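Local coordinates for protein NAD(P)H-flavin oxidoreductase (Staphylococcus epidermidis ATCC 12228, PDB 3GBH) that probably reduces flavins or related substrates with NAD(P)H, using bound flavin mononucleotide as its redox cofactor, as in other members of the nitroreductase family, at residues Pro125-Lys128 against Asn129-Arg132. Sequence-based numbering, arbitrary orientation.
Sequences PYYK and NLSR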
loop_
_atom_site.group_PDB
_atom_site.type_symbol
_atom_site.label_atom_id
_atom_site.label_comp_id
_atom_site.label_asym_id
_atom_site.label_seq_id
_atom_site.Cartn_x
_atom_site.Cartn_y
_atom_site.Cartn_z
ATOM N N PRO B 125 -34.632 29.701 5.758
ATOM C CA PRO B 125 -34.331 31.115 5.481
ATOM C C PRO B 125 -33.069 31.320 4.644
ATOM O O PRO B 125 -32.978 32.259 3.866
ATOM C CB PRO B 125 -34.137 31.718 6.875
ATOM C CG PRO B 125 -34.876 30.795 7.805
ATOM C CD PRO B 125 -34.752 29.426 7.198
ATOM N N TYR B 126 -32.096 30.453 4.814
ATOM C CA TYR B 126 -30.856 30.571 4.061
ATOM C C TYR B 126 -31.101 30.262 2.579
ATOM O O TYR B 126 -30.793 31.092 1.717
ATOM C CB TYR B 126 -29.757 29.707 4.694
ATOM C CG TYR B 126 -28.557 29.480 3.821
ATOM C CD1 TYR B 126 -27.744 30.534 3.408
ATOM C CD2 TYR B 126 -28.214 28.187 3.419
ATOM C CE1 TYR B 126 -26.633 30.291 2.587
ATOM C CE2 TYR B 126 -27.140 27.947 2.619
ATOM C CZ TYR B 126 -26.349 28.994 2.205
ATOM O OH TYR B 126 -25.269 28.687 1.396
ATOM N N TYR B 127 -31.720 29.122 2.292
ATOM C CA TYR B 127 -31.991 28.702 0.896
ATOM C C TYR B 127 -33.000 29.614 0.207
ATOM O O TYR B 127 -32.841 29.934 -0.976
ATOM C CB TYR B 127 -32.456 27.220 0.838
ATOM C CG TYR B 127 -31.351 26.221 0.452
ATOM C CD1 TYR B 127 -30.045 26.386 0.893
ATOM C CD2 TYR B 127 -31.629 25.114 -0.362
ATOM C CE1 TYR B 127 -29.025 25.522 0.511
ATOM C CE2 TYR B 127 -30.619 24.228 -0.748
ATOM C CZ TYR B 127 -29.316 24.440 -0.286
ATOM O OH TYR B 127 -28.312 23.600 -0.667
ATOM N N LYS B 128 -34.027 30.041 0.928
ATOM C CA LYS B 128 -35.069 30.871 0.329
ATOM C C LYS B 128 -34.576 32.262 -0.008
ATOM O O LYS B 128 -35.208 32.965 -0.786
ATOM C CB LYS B 128 -36.288 31.004 1.260
ATOM C CG LYS B 128 -37.116 29.737 1.377
ATOM C CD LYS B 128 -38.295 29.957 2.326
ATOM C CE LYS B 128 -39.245 28.770 2.354
ATOM N NZ LYS B 128 -40.309 28.919 3.431
ATOM N N ASN B 129 -33.473 32.681 0.601
ATOM C CA ASN B 129 -32.966 34.011 0.359
ATOM C C ASN B 129 -31.698 34.072 -0.524
ATOM O O ASN B 129 -31.187 35.156 -0.772
ATOM C CB ASN B 129 -32.753 34.704 1.689
ATOM C CG ASN B 129 -34.049 35.077 2.344
ATOM O OD1 ASN B 129 -34.666 36.047 1.953
ATOM N ND2 ASN B 129 -34.474 34.306 3.357
ATOM N N LEU B 130 -31.224 32.926 -1.019
ATOM C CA LEU B 130 -30.146 32.893 -1.991
ATOM C C LEU B 130 -30.556 33.552 -3.298
ATOM O O LEU B 130 -31.684 33.403 -3.747
ATOM C CB LEU B 130 -29.733 31.438 -2.311
ATOM C CG LEU B 130 -28.910 30.688 -1.274
ATOM C CD1 LEU B 130 -28.916 29.174 -1.593
ATOM C CD2 LEU B 130 -27.499 31.215 -1.247
ATOM N N SER B 131 -29.625 34.266 -3.917
ATOM C CA SER B 131 -29.834 34.801 -5.252
ATOM C C SER B 131 -30.071 33.668 -6.229
ATOM O O SER B 131 -29.687 32.513 -5.987
ATOM C CB SER B 131 -28.607 35.616 -5.702
ATOM O OG SER B 131 -27.464 34.782 -5.935
ATOM N N ARG B 132 -30.697 33.987 -7.350
ATOM C CA ARG B 132 -30.844 33.010 -8.417
ATOM C C ARG B 132 -29.486 32.420 -8.858
ATOM O O ARG B 132 -29.373 31.200 -9.046
ATOM C CB ARG B 132 -31.600 33.612 -9.612
ATOM C CG ARG B 132 -31.896 32.586 -10.720
ATOM C CD ARG B 132 -32.633 33.208 -11.918
ATOM N NE ARG B 132 -32.884 32.235 -12.997
ATOM C CZ ARG B 132 -34.023 31.555 -13.176
ATOM N NH1 ARG B 132 -35.054 31.715 -12.352
ATOM N NH2 ARG B 132 -34.130 30.698 -14.193
HETATM O O HOH W 1 -33.414 31.017 -3.462
HETATM O O HOH W 2 -34.646 34.663 -3.375
#
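Pro125, Tyr126 and Tyr127 present their carbonyl oxygens to Asn129 and Leu130 as the chain runs off the end of helix 113-128, and the backbone bonds received there are weak: Asn129 N reaches Tyr126 O at 3.3 Å, and Leu130 N reaches Tyr127 O at 3.4 Å. A side chain supplies the stronger grip. Asn129 ND2 donates to Pro125 O over 2.6 Å, nearly straight at 171°, along a lone pair in the carbonyl plane, and that oxygen lies almost within the plane of the amide. With CG beside its own backbone N and anti to the carbonyl carbon (chi1 -72°), the Asn129 amide is folded back toward Pro125 O. Pro125 O also receives a weak bond from Asn129 N, so one residue holds it twice.

Leu130 makes the apolar half of the junction by dividing its two methyl groups between neighbouring tyrosines. Leu130 CD2 meets Tyr126 CE1 at 4.0 Å, the two side chains crossing at a slant, whereas Leu130 CD1 rests 3.9 Å from Tyr127 CD1, beside a side chain running in the same direction. Met135 and Ile138 of helix 132-156 pack on both Leu130 and Tyr127, and the hydroxyl of Tyr127 bonds to Ser48, a residue of a flavin pocket. Two waters donate to Leu130 O; one also donates to Tyr127 O and the other to Lys128 O, bridging the helix end to the departing loop. Ser131 then caps Gly134 N. The whole is a tight helix-loop-helix connection, an asparagine side chain bonded back to a carbonyl of the last helical turn, followed two residues later by the serine N-cap of helix 132-156.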